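Local coordinates for protein Dot/Icm T4SS effector (Legionella pneumophila, PDB 6VVE) that acts as an effector kinase of the Dot/Icm type IV secretion system, is activated by host inositol hexakisphosphate and binds ADP with manganese, at residues Y18-E21 / P22-E25; G98-P101 / R102-E106. One frame throughout, in Å; residues are numbered along the deposited sequence.

How the contacts relate
Both contacts are local and lie near the surface, on the same side of the chain's centre with about 15 Å between their centres. Contact 1 is a turn in the loop between strands 12-13 and 26-30, polar where the chain bends and reaching the inositol hexakisphosphate at its start. Contact 2 is mainly aromatic, where the loop after strand 91-96 enters helix 102-121. That helix joins the two: Leu-19 and Ser-20 of contact 1 pack on it, and Glu-106 of contact 2 lies against the backbone of 18-20. Each has one buried residue among those touching across its segments, Leu-19 in contact 1 and Tyr-105 in contact 2.

Contact 1 of 2, residues Y18-E21 / P22-E25; sequences YLSE and PNKE. With IHP (inositol hexakisphosphate), chain B.
Asn-23 turns its side chain back toward Ser-20, across the bend at Glu-21 and Pro-22, and holds it with an amide hydrogen bond: ND2 donates to the backbone O of Ser-20 at 3.2 Å, with an N-H...O angle of 159°. The acceptor lies close to the amide plane of Asn-23, while the donor is tilted 19° from the carbonyl plane of Ser-20. CG anti to the backbone N (chi1 -151°) brings the amide between Ser-20 O and the backbone N-H groups that follow; ND2 serves the first, and OD1 accepts from Glu-25 N at 3.1 Å and also from Phe-26 N. Bonds at both ends fix the rotation of the flat group. A cis peptide bond before Pro-22 lies at the centre of the turn.

The close packing is on the inner side. Leu-19 is buried; its CB sits 3.8 Å from Asn-23 ND2, and its side chain rests on Asn-109 and Ile-113 of helix 102-121 and on Phe-26. Outside, Ser-20, Glu-21 and Pro-22 are exposed. There a bend at chi2 turns the carboxylate of Glu-21 out of the extended line of its chain, and OE1 forms a salt bridge with Lys-27.

At the other end, Tyr-18 is buried and points its phenol at the ligand. OH donates to O45 of the inositol hexakisphosphate at 2.6 Å, with that oxygen near the plane of the ring at its edge. His-17, Lys-91 and Lys-136 also bind the ligand. The loop thus contributes Tyr-18 to the inositol hexakisphosphate pocket and then forms a type VIb (cis-proline) turn over 20-23, followed by an Asx turn at Asn-23.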
ATOM      1  N   TYR A  18      -0.008  13.399 -17.161  1.00 20.56           N
ATOM      2  CA  TYR A  18      -0.178  12.215 -16.328  1.00 20.42           C
ATOM      3  C   TYR A  18      -1.224  11.246 -16.873  1.00 22.40           C
ATOM      4  O   TYR A  18      -1.065  10.023 -16.757  1.00 18.45           O
ATOM      5  CB  TYR A  18      -0.550  12.638 -14.895  1.00 17.53           C
ATOM      6  CG  TYR A  18       0.566  13.345 -14.163  1.00 15.72           C
ATOM      7  CD1 TYR A  18       1.672  12.638 -13.705  1.00 17.78           C
ATOM      8  CD2 TYR A  18       0.526  14.715 -13.942  1.00 15.34           C
ATOM      9  CE1 TYR A  18       2.711  13.283 -13.036  1.00 18.74           C
ATOM     10  CE2 TYR A  18       1.548  15.367 -13.278  1.00 18.29           C
ATOM     11  CZ  TYR A  18       2.639  14.642 -12.821  1.00 17.03           C
ATOM     12  OH  TYR A  18       3.671  15.289 -12.172  1.00 17.79           O
ATOM     13  N   LEU A  19      -2.287  11.769 -17.475  1.00 14.92           N
ATOM     14  CA  LEU A  19      -3.403  10.946 -17.899  1.00 21.29           C
ATOM     15  C   LEU A  19      -3.733  11.230 -19.355  1.00 20.39           C
ATOM     16  O   LEU A  19      -3.326  12.245 -19.921  1.00 18.73           O
ATOM     17  CB  LEU A  19      -4.646  11.191 -17.028  1.00 20.11           C
ATOM     18  CG  LEU A  19      -4.508  10.866 -15.542  1.00 21.34           C
ATOM     19  CD1 LEU A  19      -5.698  11.410 -14.758  1.00 19.97           C
ATOM     20  CD2 LEU A  19      -4.376   9.373 -15.333  1.00 19.91           C
ATOM     21  N   SER A  20      -4.493  10.314 -19.953  1.00 32.03           N
ATOM     22  CA  SER A  20      -4.955  10.501 -21.322  1.00 40.32           C
ATOM     23  C   SER A  20      -5.850  11.731 -21.417  1.00 37.56           C
ATOM     24  O   SER A  20      -6.588  12.068 -20.484  1.00 30.44           O
ATOM     25  CB  SER A  20      -5.714   9.264 -21.799  1.00 40.82           C
ATOM     26  OG  SER A  20      -6.716   8.904 -20.864  1.00 42.88           O
ATOM     27  N   GLU A  21      -5.778  12.405 -22.560  1.00 50.90           N
ATOM     28  CA  GLU A  21      -6.522  13.629 -22.796  1.00 52.10           C
ATOM     29  C   GLU A  21      -7.392  13.483 -24.038  1.00 57.33           C
ATOM     30  O   GLU A  21      -6.935  12.944 -25.051  1.00 54.65           O
ATOM     31  CB  GLU A  21      -5.562  14.817 -22.982  1.00 57.97           C
ATOM     32  CG  GLU A  21      -6.031  16.111 -22.335  1.00 58.51           C
ATOM     33  CD  GLU A  21      -6.127  15.996 -20.826  1.00 56.85           C
ATOM     34  OE1 GLU A  21      -6.788  16.851 -20.199  1.00 60.85           O
ATOM     35  OE2 GLU A  21      -5.540  15.043 -20.270  1.00 60.43           O
ATOM     36  N   PRO A  22      -8.653  13.943 -23.997  1.00 51.34           N
ATOM     37  CA  PRO A  22      -9.367  14.486 -22.831  1.00 52.49           C
ATOM     38  C   PRO A  22      -9.799  13.390 -21.866  1.00 45.57           C
ATOM     39  O   PRO A  22      -9.774  12.213 -22.226  1.00 46.13           O
ATOM     40  CB  PRO A  22     -10.584  15.185 -23.451  1.00 59.99           C
ATOM     41  CG  PRO A  22     -10.246  15.354 -24.908  1.00 62.70           C
ATOM     42  CD  PRO A  22      -9.412  14.152 -25.242  1.00 57.52           C
ATOM     43  N   ASN A  23     -10.194  13.774 -20.655  1.00 44.84           N
ATOM     44  CA  ASN A  23     -10.545  12.830 -19.600  1.00 36.67           C
ATOM     45  C   ASN A  23     -11.878  13.232 -18.990  1.00 32.49           C
ATOM     46  O   ASN A  23     -12.052  14.385 -18.578  1.00 32.63           O
ATOM     47  CB  ASN A  23      -9.457  12.792 -18.520  1.00 32.95           C
ATOM     48  CG  ASN A  23      -9.374  11.452 -17.827  1.00 32.16           C
ATOM     49  OD1 ASN A  23     -10.286  11.056 -17.099  1.00 32.82           O
ATOM     50  ND2 ASN A  23      -8.264  10.745 -18.044  1.00 30.36           N
ATOM     51  N   LYS A  24     -12.814  12.288 -18.931  1.00 28.76           N
ATOM     52  CA  LYS A  24     -14.109  12.561 -18.330  1.00 30.99           C
ATOM     53  C   LYS A  24     -14.151  12.241 -16.840  1.00 28.65           C
ATOM     54  O   LYS A  24     -15.024  12.759 -16.136  1.00 29.26           O
ATOM     55  CB  LYS A  24     -15.208  11.753 -19.029  1.00 36.19           C
ATOM     56  CG  LYS A  24     -15.037  11.608 -20.528  1.00 42.52           C
ATOM     57  CD  LYS A  24     -16.358  11.242 -21.191  1.00 49.73           C
ATOM     58  CE  LYS A  24     -17.226  12.473 -21.416  1.00 52.90           C
ATOM     59  NZ  LYS A  24     -17.028  13.037 -22.782  1.00 55.02           N
ATOM     60  N   GLU A  25     -13.227  11.416 -16.343  1.00 28.86           N
ATOM     61  CA  GLU A  25     -13.323  10.864 -14.998  1.00 26.37           C
ATOM     62  C   GLU A  25     -12.356  11.486 -14.009  1.00 18.92           C
ATOM     63  O   GLU A  25     -12.716  11.672 -12.847  1.00 19.12           O
ATOM     64  CB  GLU A  25     -13.085   9.348 -15.031  1.00 36.02           C
ATOM     65  CG  GLU A  25     -13.910   8.600 -16.068  1.00 46.70           C
ATOM     66  CD  GLU A  25     -13.692   7.096 -16.018  1.00 53.28           C
ATOM     67  OE1 GLU A  25     -13.041   6.617 -15.063  1.00 53.86           O
ATOM     68  OE2 GLU A  25     -14.174   6.392 -16.934  1.00 55.90           O
TER
HETATM   69  C1  IHP B 401       7.905  21.121 -10.688  1.00 24.64           C
HETATM   70  C2  IHP B 401       8.549  22.178 -11.601  1.00 28.61           C
HETATM   71  C3  IHP B 401       8.453  21.776 -13.074  1.00 26.08           C
HETATM   72  C4  IHP B 401       6.993  21.528 -13.477  1.00 28.12           C
HETATM   73  C5  IHP B 401       6.403  20.385 -12.629  1.00 22.97           C
HETATM   74  C6  IHP B 401       6.503  20.681 -11.135  1.00 22.55           C
HETATM   75  O11 IHP B 401       7.777  21.662  -9.386  1.00 23.18           O
HETATM   76  P1  IHP B 401       8.756  21.106  -8.203  1.00 24.16           P
HETATM   77  O21 IHP B 401       7.946  20.875  -6.951  1.00 21.42           O
HETATM   78  O31 IHP B 401       9.421  19.823  -8.644  1.00 21.95           O
HETATM   79  O41 IHP B 401       9.835  22.149  -7.919  1.00 24.01           O
HETATM   80  O12 IHP B 401       9.902  22.293 -11.230  1.00 37.79           O
HETATM   81  P2  IHP B 401      10.511  23.794 -10.908  1.00 43.36           P
HETATM   82  O22 IHP B 401       9.393  24.804 -10.879  1.00 46.93           O
HETATM   83  O32 IHP B 401      11.194  23.764  -9.570  1.00 47.26           O
HETATM   84  O42 IHP B 401      11.496  24.160 -11.987  1.00 46.54           O
HETATM   85  O13 IHP B 401       9.165  20.584 -13.245  1.00 25.84           O
HETATM   86  P3  IHP B 401      10.178  20.398 -14.523  1.00 24.91           P
HETATM   87  O23 IHP B 401      10.410  21.739 -15.199  1.00 24.95           O
HETATM   88  O33 IHP B 401      11.502  19.841 -14.011  1.00 23.35           O
HETATM   89  O43 IHP B 401       9.588  19.423 -15.519  1.00 26.03           O
HETATM   90  O14 IHP B 401       6.928  21.187 -14.827  1.00 37.42           O
HETATM   91  P4  IHP B 401       5.835  21.995 -15.759  1.00 44.96           P
HETATM   92  O24 IHP B 401       6.157  23.466 -15.774  1.00 48.19           O
HETATM   93  O34 IHP B 401       4.450  21.813 -15.160  1.00 49.68           O
HETATM   94  O44 IHP B 401       5.867  21.455 -17.168  1.00 48.14           O
HETATM   95  O15 IHP B 401       5.058  20.217 -12.959  1.00 23.75           O
HETATM   96  P5  IHP B 401       4.597  18.852 -13.739  1.00 24.01           P
HETATM   97  O25 IHP B 401       3.446  19.174 -14.671  1.00 21.69           O
HETATM   98  O35 IHP B 401       5.741  18.293 -14.542  1.00 21.55           O
HETATM   99  O45 IHP B 401       4.159  17.831 -12.712  1.00 22.94           O
HETATM  100  O16 IHP B 401       6.176  19.507 -10.418  1.00 24.86           O
HETATM  101  P6  IHP B 401       4.775  19.455  -9.552  1.00 24.64           P
HETATM  102  O26 IHP B 401       5.060  18.968  -8.148  1.00 23.73           O
HETATM  103  O36 IHP B 401       4.155  20.829  -9.494  1.00 21.17           O
HETATM  104  O46 IHP B 401       3.823  18.503 -10.248  1.00 23.47           O

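Contact 2 of 2, residues G98-P101 / R102-E106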
ATOM      1  N   GLY A  98      12.448   0.075 -16.612  1.00 65.44           N
ATOM      2  CA  GLY A  98      11.605  -0.514 -17.626  1.00 64.49           C
ATOM      3  C   GLY A  98      11.331   0.413 -18.799  1.00 65.05           C
ATOM      4  O   GLY A  98      11.515   1.626 -18.721  1.00 67.79           O
ATOM      5  N   ARG A  99      10.884  -0.190 -19.901  1.00 54.41           N
ATOM      6  CA  ARG A  99      10.506   0.539 -21.110  1.00 53.78           C
ATOM      7  C   ARG A  99       9.104   0.088 -21.501  1.00 50.83           C
ATOM      8  O   ARG A  99       8.901  -1.075 -21.861  1.00 52.02           O
ATOM      9  CB  ARG A  99      11.497   0.291 -22.244  1.00 61.48           C
ATOM     10  CG  ARG A  99      11.009   0.741 -23.617  1.00 64.03           C
ATOM     11  CD  ARG A  99      10.742   2.243 -23.669  1.00 64.59           C
ATOM     12  NE  ARG A  99      10.087   2.639 -24.917  1.00 66.51           N
ATOM     13  CZ  ARG A  99       9.849   3.896 -25.277  1.00 65.91           C
ATOM     14  NH1 ARG A  99      10.216   4.895 -24.487  1.00 64.84           N
ATOM     15  NH2 ARG A  99       9.248   4.155 -26.428  1.00 65.97           N
ATOM     16  N   HIS A 100       8.147   1.003 -21.449  1.00 41.51           N
ATOM     17  CA  HIS A 100       6.765   0.723 -21.799  1.00 38.76           C
ATOM     18  C   HIS A 100       6.182   1.935 -22.513  1.00 33.83           C
ATOM     19  O   HIS A 100       6.723   3.040 -22.411  1.00 31.44           O
ATOM     20  CB  HIS A 100       5.925   0.400 -20.557  1.00 38.20           C
ATOM     21  CG  HIS A 100       6.555  -0.606 -19.648  1.00 42.78           C
ATOM     22  ND1 HIS A 100       7.506  -0.268 -18.710  1.00 44.11           N
ATOM     23  CD2 HIS A 100       6.371  -1.943 -19.532  1.00 45.49           C
ATOM     24  CE1 HIS A 100       7.879  -1.351 -18.055  1.00 44.79           C
ATOM     25  NE2 HIS A 100       7.206  -2.382 -18.534  1.00 45.45           N
ATOM     26  N   PRO A 101       5.090   1.750 -23.250  1.00 42.04           N
ATOM     27  CA  PRO A 101       4.438   2.900 -23.893  1.00 39.07           C
ATOM     28  C   PRO A 101       3.798   3.821 -22.866  1.00 33.24           C
ATOM     29  O   PRO A 101       3.543   3.445 -21.717  1.00 28.16           O
ATOM     30  CB  PRO A 101       3.374   2.261 -24.799  1.00 40.60           C
ATOM     31  CG  PRO A 101       3.753   0.813 -24.903  1.00 40.88           C
ATOM     32  CD  PRO A 101       4.447   0.472 -23.611  1.00 40.70           C
ATOM     33  N   ARG A 102       3.529   5.051 -23.311  1.00 25.67           N
ATOM     34  CA  ARG A 102       2.834   6.020 -22.468  1.00 26.35           C
ATOM     35  C   ARG A 102       1.552   5.432 -21.894  1.00 22.25           C
ATOM     36  O   ARG A 102       1.260   5.600 -20.702  1.00 18.04           O
ATOM     37  CB  ARG A 102       2.534   7.281 -23.279  1.00 32.03           C
ATOM     38  CG  ARG A 102       1.489   8.199 -22.677  1.00 39.78           C
ATOM     39  CD  ARG A 102       1.255   9.414 -23.580  1.00 49.89           C
ATOM     40  NE  ARG A 102       2.482  10.180 -23.788  1.00 55.86           N
ATOM     41  CZ  ARG A 102       2.586  11.228 -24.600  1.00 60.42           C
ATOM     42  NH1 ARG A 102       1.532  11.642 -25.293  1.00 61.73           N
ATOM     43  NH2 ARG A 102       3.747  11.860 -24.724  1.00 63.17           N
ATOM     44  N   GLU A 103       0.773   4.733 -22.725  1.00 26.77           N
ATOM     45  CA  GLU A 103      -0.503   4.193 -22.265  1.00 28.26           C
ATOM     46  C   GLU A 103      -0.323   3.219 -21.108  1.00 24.98           C
ATOM     47  O   GLU A 103      -1.235   3.050 -20.294  1.00 20.81           O
ATOM     48  CB  GLU A 103      -1.230   3.509 -23.425  1.00 37.18           C
ATOM     49  CG  GLU A 103      -1.677   4.453 -24.545  1.00 44.37           C
ATOM     50  CD  GLU A 103      -0.528   4.908 -25.434  1.00 50.41           C
ATOM     51  OE1 GLU A 103       0.552   4.273 -25.399  1.00 51.64           O
ATOM     52  OE2 GLU A 103      -0.703   5.908 -26.164  1.00 52.41           O
ATOM     53  N   PHE A 104       0.839   2.571 -21.018  1.00 23.33           N
ATOM     54  CA  PHE A 104       1.100   1.665 -19.906  1.00 22.02           C
ATOM     55  C   PHE A 104       1.137   2.421 -18.587  1.00 21.35           C
ATOM     56  O   PHE A 104       0.569   1.966 -17.585  1.00 15.00           O
ATOM     57  CB  PHE A 104       2.416   0.921 -20.142  1.00 27.72           C
ATOM     58  CG  PHE A 104       2.844   0.059 -18.989  1.00 29.10           C
ATOM     59  CD1 PHE A 104       2.344  -1.222 -18.841  1.00 30.31           C
ATOM     60  CD2 PHE A 104       3.757   0.528 -18.061  1.00 30.36           C
ATOM     61  CE1 PHE A 104       2.740  -2.017 -17.786  1.00 29.86           C
ATOM     62  CE2 PHE A 104       4.155  -0.262 -17.003  1.00 30.74           C
ATOM     63  CZ  PHE A 104       3.648  -1.536 -16.866  1.00 30.49           C
ATOM     64  N   TYR A 105       1.796   3.582 -18.569  1.00 17.80           N
ATOM     65  CA  TYR A 105       1.863   4.376 -17.346  1.00 19.19           C
ATOM     66  C   TYR A 105       0.548   5.093 -17.069  1.00 16.83           C
ATOM     67  O   TYR A 105       0.148   5.227 -15.906  1.00 17.05           O
ATOM     68  CB  TYR A 105       3.009   5.382 -17.440  1.00 21.79           C
ATOM     69  CG  TYR A 105       4.370   4.738 -17.552  1.00 27.92           C
ATOM     70  CD1 TYR A 105       4.983   4.172 -16.443  1.00 30.50           C
ATOM     71  CD2 TYR A 105       5.047   4.703 -18.765  1.00 30.82           C
ATOM     72  CE1 TYR A 105       6.233   3.580 -16.538  1.00 32.69           C
ATOM     73  CE2 TYR A 105       6.295   4.115 -18.872  1.00 33.00           C
ATOM     74  CZ  TYR A 105       6.884   3.556 -17.754  1.00 32.50           C
ATOM     75  OH  TYR A 105       8.124   2.968 -17.848  1.00 31.59           O
ATOM     76  N   GLU A 106      -0.133   5.562 -18.119  1.00 19.12           N
ATOM     77  CA  GLU A 106      -1.433   6.199 -17.929  1.00 17.85           C
ATOM     78  C   GLU A 106      -2.409   5.258 -17.230  1.00 18.00           C
ATOM     79  O   GLU A 106      -3.177   5.684 -16.356  1.00 13.67           O
ATOM     80  CB  GLU A 106      -2.003   6.646 -19.275  1.00 20.18           C
ATOM     81  CG  GLU A 106      -1.227   7.784 -19.917  1.00 23.34           C
ATOM     82  CD  GLU A 106      -1.783   8.182 -21.268  1.00 24.96           C
ATOM     83  OE1 GLU A 106      -2.541   7.387 -21.867  1.00 24.52           O
ATOM     84  OE2 GLU A 106      -1.462   9.295 -21.730  1.00 24.59           O
TER
HETATM   85  O   HOH W   1      10.854   4.156 -17.611  1.00 33.12           O
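The imidazole of His-100 carries the ring of Phe-104 over one face and meets the hydroxyl of Tyr-105 at its edge. The first pair is an offset stack, with centroids 4.0 Å apart and planes 14° from parallel; CE2 of Phe-104 lies over the centre of the imidazole, and CD2 of His-100 over that of the phenyl ring. Packing is closest at the root of the histidine, where CB approaches Phe-104 CD2 to 3.3 Å. The second pair is an offset edge-to-face contact, the edge of His-100 turned to the face of Tyr-105 with planes at 88°. Phe-104 bridges the two other rings, its CD2 standing over the centre of the Tyr-105 ring, 4.1 Å above the plane. Near the imidazole plane, ND1 donates a weak hydrogen bond to Tyr-105 OH, long at 3.4 Å but nearly straight.

This aromatic cluster sits at the start of helix 102-121, with Pro-101 as the N-cap residue. Its O accepts from Phe-104 N at 2.9 Å, the donor standing well above the carbonyl plane, and its CD packs 4.0 Å from Phe-104 CB. Phe-104 has CG anti to the backbone N (chi1 174°), which swings the phenyl back over the preceding loop.

A water links the loop to the tyrosine, donating to Gly-98 O at 2.8 Å and hydrogen-bonded to Tyr-105 OH at 3.0 Å. Tyr-105 is buried, its ring meeting that of Trp-133 and its side chain touching Ile-135, whereas Phe-104 is exposed.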